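Thioesterase superfamily (Jannaschia sp., PDB 2OAF) is a hot-dog-fold member of the thioesterase superfamily that probably hydrolyses thioester bonds. Local coordinates at residues B[61-64]-B[65-69]; B[144-147]-B[148-151]; B[45-48]-B[49-53]. All blocks are in the same frame, centred on the assembly; numbering follows the deposited sequence.

Contact 1 (B[61-64]-B[65-69]); sequences YHLE and LDTNV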
loop_
_atom_site.group_PDB
_atom_site.type_symbol
_atom_site.label_atom_id
_atom_site.label_comp_id
_atom_site.label_asym_id
_atom_site.label_seq_id
_atom_site.Cartn_x
_atom_site.Cartn_y
_atom_site.Cartn_z
ATOM N N TYR B 61 2.615 8.424 15.902
ATOM C CA TYR B 61 3.425 9.584 15.466
ATOM C C TYR B 61 3.703 10.486 16.656
ATOM O O TYR B 61 4.846 10.846 16.908
ATOM C CB TYR B 61 2.683 10.340 14.349
ATOM C CG TYR B 61 3.428 11.441 13.593
ATOM C CD1 TYR B 61 4.177 11.146 12.474
ATOM C CD2 TYR B 61 3.328 12.789 13.977
ATOM C CE1 TYR B 61 4.805 12.139 11.748
ATOM C CE2 TYR B 61 3.971 13.803 13.247
ATOM C CZ TYR B 61 4.714 13.461 12.154
ATOM O OH TYR B 61 5.342 14.423 11.410
ATOM N N HIS B 62 2.644 10.825 17.388
ATOM C CA HIS B 62 2.742 11.580 18.642
ATOM C C HIS B 62 3.572 10.814 19.685
ATOM O O HIS B 62 4.514 11.364 20.242
ATOM C CB HIS B 62 1.321 11.868 19.142
ATOM C CG HIS B 62 1.251 12.455 20.517
ATOM N ND1 HIS B 62 1.900 13.620 20.863
ATOM C CD2 HIS B 62 0.589 12.043 21.629
ATOM C CE1 HIS B 62 1.662 13.887 22.139
ATOM N NE2 HIS B 62 0.861 12.949 22.623
ATOM N N LEU B 63 3.245 9.535 19.914
ATOM C CA LEU B 63 3.979 8.694 20.880
ATOM C C LEU B 63 5.488 8.680 20.641
ATOM O O LEU B 63 6.293 8.906 21.558
ATOM C CB LEU B 63 3.441 7.259 20.819
ATOM C CG LEU B 63 3.714 6.313 21.983
ATOM C CD1 LEU B 63 3.262 6.895 23.342
ATOM C CD2 LEU B 63 3.053 4.964 21.713
ATOM N N GLU B 64 5.872 8.413 19.402
ATOM C CA GLU B 64 7.269 8.312 19.054
ATOM C C GLU B 64 7.977 9.683 18.961
ATOM O O GLU B 64 9.056 9.876 19.526
ATOM C CB GLU B 64 7.419 7.491 17.756
ATOM C CG GLU B 64 8.845 7.474 17.214
ATOM C CD GLU B 64 9.390 6.092 16.900
ATOM O OE1 GLU B 64 8.678 5.072 17.107
ATOM O OE2 GLU B 64 10.563 6.063 16.435
ATOM N N LEU B 65 7.398 10.626 18.238
ATOM C CA LEU B 65 8.112 11.851 17.939
ATOM C C LEU B 65 7.981 12.900 19.030
ATOM O O LEU B 65 8.861 13.726 19.157
ATOM C CB LEU B 65 7.657 12.417 16.592
ATOM C CG LEU B 65 7.778 11.442 15.403
ATOM C CD1 LEU B 65 7.286 12.141 14.188
ATOM C CD2 LEU B 65 9.220 10.913 15.182
ATOM N N ASP B 66 6.908 12.870 19.825
ATOM C CA ASP B 66 6.737 13.832 20.912
ATOM C C ASP B 66 7.118 13.252 22.274
ATOM O O ASP B 66 7.703 13.946 23.076
ATOM C CB ASP B 66 5.289 14.337 20.957
ATOM C CG ASP B 66 4.853 14.959 19.651
ATOM O OD1 ASP B 66 5.729 15.524 18.967
ATOM O OD2 ASP B 66 3.653 14.875 19.304
ATOM N N THR B 67 6.744 12.002 22.529
ATOM C CA THR B 67 6.894 11.331 23.834
ATOM C C THR B 67 8.192 10.505 23.862
ATOM O O THR B 67 8.610 10.037 24.906
ATOM C CB THR B 67 5.623 10.446 24.072
ATOM O OG1 THR B 67 4.477 11.311 24.096
ATOM C CG2 THR B 67 5.682 9.632 25.354
ATOM N N ASN B 68 8.819 10.334 22.700
ATOM C CA ASN B 68 10.048 9.560 22.561
ATOM C C ASN B 68 9.918 8.084 22.927
ATOM O O ASN B 68 10.884 7.457 23.371
ATOM C CB ASN B 68 11.177 10.178 23.383
ATOM C CG ASN B 68 12.537 9.763 22.884
ATOM O OD1 ASN B 68 12.735 9.528 21.687
ATOM N ND2 ASN B 68 13.475 9.662 23.786
ATOM N N VAL B 69 8.728 7.527 22.712
ATOM C CA VAL B 69 8.481 6.125 22.977
ATOM C C VAL B 69 8.075 5.454 21.675
ATOM O O VAL B 69 7.101 5.857 21.043
ATOM C CB VAL B 69 7.381 5.933 24.050
ATOM C CG1 VAL B 69 7.014 4.444 24.176
ATOM C CG2 VAL B 69 7.848 6.473 25.414
HETATM O O HOH W 1 11.939 10.671 19.295
#
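At the C-terminal end of helix 59-65, His-62 and Asp-66 face each other one turn apart and form a His-carboxylate hydrogen bond. His-62 ND1 donates to Asp-66 OD2 over 2.7 Å at 168°, using the anti lone pair of that oxygen. OD2 lies almost in the imidazole plane, whereas ring and carboxylate planes stand 61° apart. The same OD2 makes a salt bridge to Arg-87 of the second subunit, so it is held from two chains. Tyr-61 and Leu-65 pair differently: methyl CD1 of Leu-65 sits over the centre of the tyrosine ring, 3.5 Å from its centroid, a CH-pi contact. With CG anti to the backbone N (chi1 -170°), the ring extends toward the second subunit, where OH is hydrogen-bonded to Lys-32 O of that subunit. His-62 O accepts from both Asp-66 N (2.9 Å) and Thr-67 N (3.3 Å), and Leu-63 O takes a nearly straight bond from Val-69 N at 3.0 Å. A water links Glu-64 O with Asn-68 OD1, which also accepts from Asp-130 N. Asn-68 is the first residue to leave helical phi/psi, and its positive phi is the left-handed conformation common at helix C-termini, here leading into strand 69-80.

Contact 2 (B[144-147]-B[148-151]); sequences LIEP and HIPA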
loop_
_atom_site.group_PDB
_atom_site.type_symbol
_atom_site.label_atom_id
_atom_site.label_comp_id
_atom_site.label_asym_id
_atom_site.label_seq_id
_atom_site.Cartn_x
_atom_site.Cartn_y
_atom_site.Cartn_z
ATOM N N LEU B 144 -1.884 4.147 31.909
ATOM C CA LEU B 144 -2.928 4.350 30.898
ATOM C C LEU B 144 -3.481 3.049 30.346
ATOM O O LEU B 144 -4.663 2.990 29.977
ATOM C CB LEU B 144 -2.389 5.110 29.672
ATOM C CG LEU B 144 -1.890 6.527 29.885
ATOM C CD1 LEU B 144 -1.418 7.059 28.526
ATOM C CD2 LEU B 144 -2.966 7.428 30.534
ATOM N N ILE B 145 -2.616 2.035 30.225
ATOM C CA ILE B 145 -2.959 0.787 29.537
ATOM C C ILE B 145 -3.759 -0.183 30.436
ATOM O O ILE B 145 -4.811 -0.692 30.056
ATOM C CB ILE B 145 -1.682 0.061 29.068
ATOM C CG1 ILE B 145 -0.933 0.916 28.027
ATOM C CG2 ILE B 145 -2.061 -1.324 28.519
ATOM C CD1 ILE B 145 0.550 0.606 27.892
ATOM N N GLU B 146 -3.248 -0.419 31.643
ATOM C CA GLU B 146 -3.802 -1.444 32.558
ATOM C C GLU B 146 -5.308 -1.417 32.823
ATOM O O GLU B 146 -5.936 -2.491 32.885
ATOM C CB GLU B 146 -3.028 -1.451 33.892
ATOM C CG GLU B 146 -1.665 -2.084 33.698
ATOM C CD GLU B 146 -0.840 -2.242 34.957
ATOM O OE1 GLU B 146 -0.991 -1.445 35.917
ATOM O OE2 GLU B 146 -0.007 -3.173 34.946
ATOM N N PRO B 147 -5.903 -0.221 32.979
ATOM C CA PRO B 147 -7.366 -0.186 33.172
ATOM C C PRO B 147 -8.182 -0.780 32.019
ATOM O O PRO B 147 -9.386 -1.049 32.192
ATOM C CB PRO B 147 -7.679 1.318 33.299
ATOM C CG PRO B 147 -6.386 1.940 33.701
ATOM C CD PRO B 147 -5.329 1.135 32.995
ATOM N N HIS B 148 -7.554 -0.973 30.863
ATOM C CA HIS B 148 -8.268 -1.483 29.699
ATOM C C HIS B 148 -8.017 -2.962 29.414
ATOM O O HIS B 148 -8.585 -3.508 28.465
ATOM C CB HIS B 148 -7.957 -0.621 28.485
ATOM C CG HIS B 148 -8.254 0.823 28.708
ATOM N ND1 HIS B 148 -9.532 1.333 28.656
ATOM C CD2 HIS B 148 -7.443 1.862 29.028
ATOM C CE1 HIS B 148 -9.496 2.625 28.935
ATOM N NE2 HIS B 148 -8.239 2.972 29.156
ATOM N N ILE B 149 -7.181 -3.605 30.230
ATOM C CA ILE B 149 -6.891 -5.019 30.066
ATOM C C ILE B 149 -7.991 -5.815 30.754
ATOM O O ILE B 149 -8.203 -5.658 31.946
ATOM C CB ILE B 149 -5.478 -5.424 30.626
ATOM C CG1 ILE B 149 -4.347 -4.627 29.941
ATOM C CG2 ILE B 149 -5.238 -6.903 30.385
ATOM C CD1 ILE B 149 -2.942 -4.792 30.608
ATOM N N PRO B 150 -8.722 -6.647 29.991
ATOM C CA PRO B 150 -9.764 -7.470 30.588
ATOM C C PRO B 150 -9.269 -8.524 31.569
ATOM O O PRO B 150 -8.103 -8.952 31.530
ATOM C CB PRO B 150 -10.413 -8.177 29.391
ATOM C CG PRO B 150 -9.934 -7.492 28.196
ATOM C CD PRO B 150 -8.647 -6.821 28.531
ATOM N N ALA B 151 -10.196 -8.940 32.429
ATOM C CA ALA B 151 -9.994 -10.043 33.379
ATOM C C ALA B 151 -9.408 -11.362 32.845
ATOM O O ALA B 151 -9.704 -11.991 31.827
ATOM C CB ALA B 151 -11.307 -10.320 34.139
ATOM O OXT ALA B 151 -8.514 -11.861 33.557
HETATM O O HOH W 2 -6.460 5.081 30.169
HETATM O O HOH W 3 -10.908 -3.607 32.012
#
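The imidazole of His-148 has Pro-147 CB over one face, 4.3 Å above the ring plane and displaced toward the rim. At its edge, in the plane, lie Leu-144 O and a water. Leu-144 O lies 3.1 Å from His-148 CD2, and the water, 2.9 Å from His-148 NE2, also donates to Leu-144 O, so a water bridge ties NE2 to the preceding turn while CD2 rests against the carbonyl oxygen. CG stands beside the backbone N (chi1 -55°), a torsion that turns the ring edge back to Leu-144 O. The ring also meets that of Tyr-54 at an inclined angle, and it touches Pro-96 on strand 90-99. After helix 139-145 of the hot-dog fold the chain runs on as a 3-10 turn before the C-terminal tail. Two bonds of i to i+3 spacing are the evidence: His-148 N to Ile-145 O at 2.9 Å, and Ile-149 N to Glu-146 O at 3.1 Å. The second is straight at hydrogen (164°), yet its donor sits 62° out of the carbonyl plane. CD1 of Ile-149 packs obliquely on CG2 of Ile-145, 4.1 Å away, while Ile-149 also reaches Leu-99. The carboxylate of Glu-146 turns back along the helix to a salt bridge with Arg-142, and a second water donates to Pro-147 O.

Contact 3 (B[45-48]-B[49-53]); sequences EAID and AWWSE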
loop_
_atom_site.group_PDB
_atom_site.type_symbol
_atom_site.label_atom_id
_atom_site.label_comp_id
_atom_site.label_asym_id
_atom_site.label_seq_id
_atom_site.Cartn_x
_atom_site.Cartn_y
_atom_site.Cartn_z
ATOM N N GLU B 45 -3.908 0.291 11.940
ATOM C CA GLU B 45 -4.597 1.577 12.011
ATOM C C GLU B 45 -5.504 1.671 13.262
ATOM O O GLU B 45 -5.591 2.709 13.916
ATOM C CB GLU B 45 -5.370 1.786 10.721
ATOM C CG GLU B 45 -6.168 3.092 10.617
ATOM C CD GLU B 45 -7.165 3.084 9.439
ATOM O OE1 GLU B 45 -6.790 2.514 8.358
ATOM O OE2 GLU B 45 -8.296 3.625 9.626
ATOM N N ALA B 46 -6.150 0.557 13.590
ATOM C CA ALA B 46 -6.986 0.423 14.763
ATOM C C ALA B 46 -6.181 0.605 16.042
ATOM O O ALA B 46 -6.633 1.260 17.010
ATOM C CB ALA B 46 -7.651 -0.944 14.754
ATOM N N ILE B 47 -5.010 -0.018 16.088
ATOM C CA ILE B 47 -4.139 0.088 17.253
ATOM C C ILE B 47 -3.616 1.526 17.374
ATOM O O ILE B 47 -3.579 2.094 18.457
ATOM C CB ILE B 47 -2.949 -0.924 17.160
ATOM C CG1 ILE B 47 -3.454 -2.393 17.204
ATOM C CG2 ILE B 47 -1.891 -0.625 18.250
ATOM C CD1 ILE B 47 -2.372 -3.477 16.891
ATOM N N ASP B 48 -3.203 2.107 16.263
ATOM C CA ASP B 48 -2.812 3.516 16.231
ATOM C C ASP B 48 -3.938 4.409 16.780
ATOM O O ASP B 48 -3.668 5.344 17.543
ATOM C CB ASP B 48 -2.437 3.936 14.805
ATOM C CG ASP B 48 -2.107 5.404 14.706
ATOM O OD1 ASP B 48 -0.959 5.786 14.978
ATOM O OD2 ASP B 48 -3.010 6.180 14.384
ATOM N N ALA B 49 -5.190 4.114 16.406
ATOM C CA ALA B 49 -6.351 4.864 16.903
ATOM C C ALA B 49 -6.586 4.649 18.406
ATOM O O ALA B 49 -7.098 5.527 19.099
ATOM C CB ALA B 49 -7.656 4.525 16.079
ATOM N N TRP B 50 -6.235 3.465 18.899
ATOM C CA TRP B 50 -6.341 3.174 20.345
ATOM C C TRP B 50 -5.403 4.110 21.096
ATOM O O TRP B 50 -5.773 4.737 22.061
ATOM C CB TRP B 50 -6.029 1.699 20.651
ATOM C CG TRP B 50 -6.264 1.297 22.061
ATOM C CD1 TRP B 50 -7.380 0.670 22.568
ATOM C CD2 TRP B 50 -5.363 1.477 23.173
ATOM N NE1 TRP B 50 -7.219 0.457 23.937
ATOM C CE2 TRP B 50 -6.004 0.957 24.326
ATOM C CE3 TRP B 50 -4.094 2.023 23.307
ATOM C CZ2 TRP B 50 -5.421 0.988 25.558
ATOM C CZ3 TRP B 50 -3.493 2.040 24.577
ATOM C CH2 TRP B 50 -4.152 1.539 25.662
ATOM N N TRP B 51 -4.177 4.218 20.618
ATOM C CA TRP B 51 -3.220 5.137 21.228
ATOM C C TRP B 51 -3.704 6.574 21.186
ATOM O O TRP B 51 -3.524 7.302 22.134
ATOM C CB TRP B 51 -1.846 5.022 20.549
ATOM C CG TRP B 51 -1.128 3.794 20.892
ATOM C CD1 TRP B 51 -0.938 2.722 20.102
ATOM C CD2 TRP B 51 -0.480 3.507 22.130
ATOM N NE1 TRP B 51 -0.200 1.775 20.747
ATOM C CE2 TRP B 51 0.089 2.222 22.007
ATOM C CE3 TRP B 51 -0.330 4.205 23.326
ATOM C CZ2 TRP B 51 0.811 1.611 23.037
ATOM C CZ3 TRP B 51 0.395 3.588 24.371
ATOM C CH2 TRP B 51 0.952 2.298 24.205
ATOM N N SER B 52 -4.279 7.000 20.072
ATOM C CA SER B 52 -4.841 8.352 19.999
ATOM C C SER B 52 -5.917 8.566 21.056
ATOM O O SER B 52 -5.981 9.601 21.668
ATOM C CB SER B 52 -5.447 8.620 18.626
ATOM O OG SER B 52 -4.422 8.781 17.685
ATOM N N GLU B 53 -6.765 7.569 21.243
ATOM C CA GLU B 53 -7.874 7.680 22.157
ATOM C C GLU B 53 -7.408 7.767 23.617
ATOM O O GLU B 53 -7.920 8.576 24.384
ATOM C CB GLU B 53 -8.797 6.462 21.970
ATOM C CG GLU B 53 -10.026 6.450 22.841
ATOM C CD GLU B 53 -10.995 7.575 22.532
ATOM O OE1 GLU B 53 -10.982 8.099 21.387
ATOM O OE2 GLU B 53 -11.773 7.920 23.458
HETATM O O HOH W 4 -5.281 7.790 15.137
#
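Four successive i to i+4 backbone bonds, from Ala-49 N to Glu-45 O through Ser-52 N to Asp-48 O, define regular alpha-helix across residues 45-53, with N...O distances of 2.9 to 3.1 Å. This is part of helix 39-54, the long central helix of the hot-dog fold, against which the antiparallel sheet curls. Its sheet-facing residues bear this out: Ala-46 touches Cys-92 and Thr-94 on strand 90-99, and Ile-47 touches Phe-106 and Val-108 on strand 103-112.

Along the helix, Ile-47 and Trp-51 run side by side, pointing the same way. The branch methyl CG2 of Ile-47 meets the pyrrole part of the indole, 3.9 Å from Trp-51 CD1. That CD1 also comes within 3.2 Å of the Ile-47 carbonyl oxygen. Trp-51 holds CG beside its backbone N (chi1 -73°), which lays the five-membered ring back along the preceding turn. Over one face of the same indole stands CZ3 of Trp-50, 4.0 Å above the plane and offset toward the rim, so the two neighbouring tryptophans touch despite their different directions. Trp-50 has CG anti to the backbone N (chi1 -173°) and leads away from residues 45-48, where it meets Phe-106 edge-to-face. Trp-51 in turn reaches the rings of Trp-60 and Phe-106.

The polar residues have their own partners. Glu-45 OE2 is hydrogen-bonded to His-19 NE2, and Asp-48 OD1 takes the backbone N-H of Trp-60, which ties this helix to helix 59-65. The other carboxylate oxygen, Asp-48 OD2, accepts from a water at 2.9 Å, and that water is also 2.9 Å from Ser-52 OG, bridging the two side chains one turn apart.

Overall arrangement
Contact 3 lies deepest, about 7 Å from the centre of the chain, and the other two pack against it through its tryptophans. From contact 1, Leu-63 CD2 reaches Trp-51 CE3 at 3.8 Å, joining the consecutive helices 39-54 and 59-65; the centres of contacts 1 and 3 are about 13 Å apart. From contact 2, whose centre is about 15 Å from that of contact 3, Ile-145 CG1 lies 4.0 Å from Trp-50 CH2 and Ile-145 CD1 lies 4.1 Å from Trp-51 CH2. Contacts 1 and 2 do not touch, their nearest atoms being about 7 Å apart. Contacts 1 and 3 both meet the second subunit, whereas contact 2 touches no other chain.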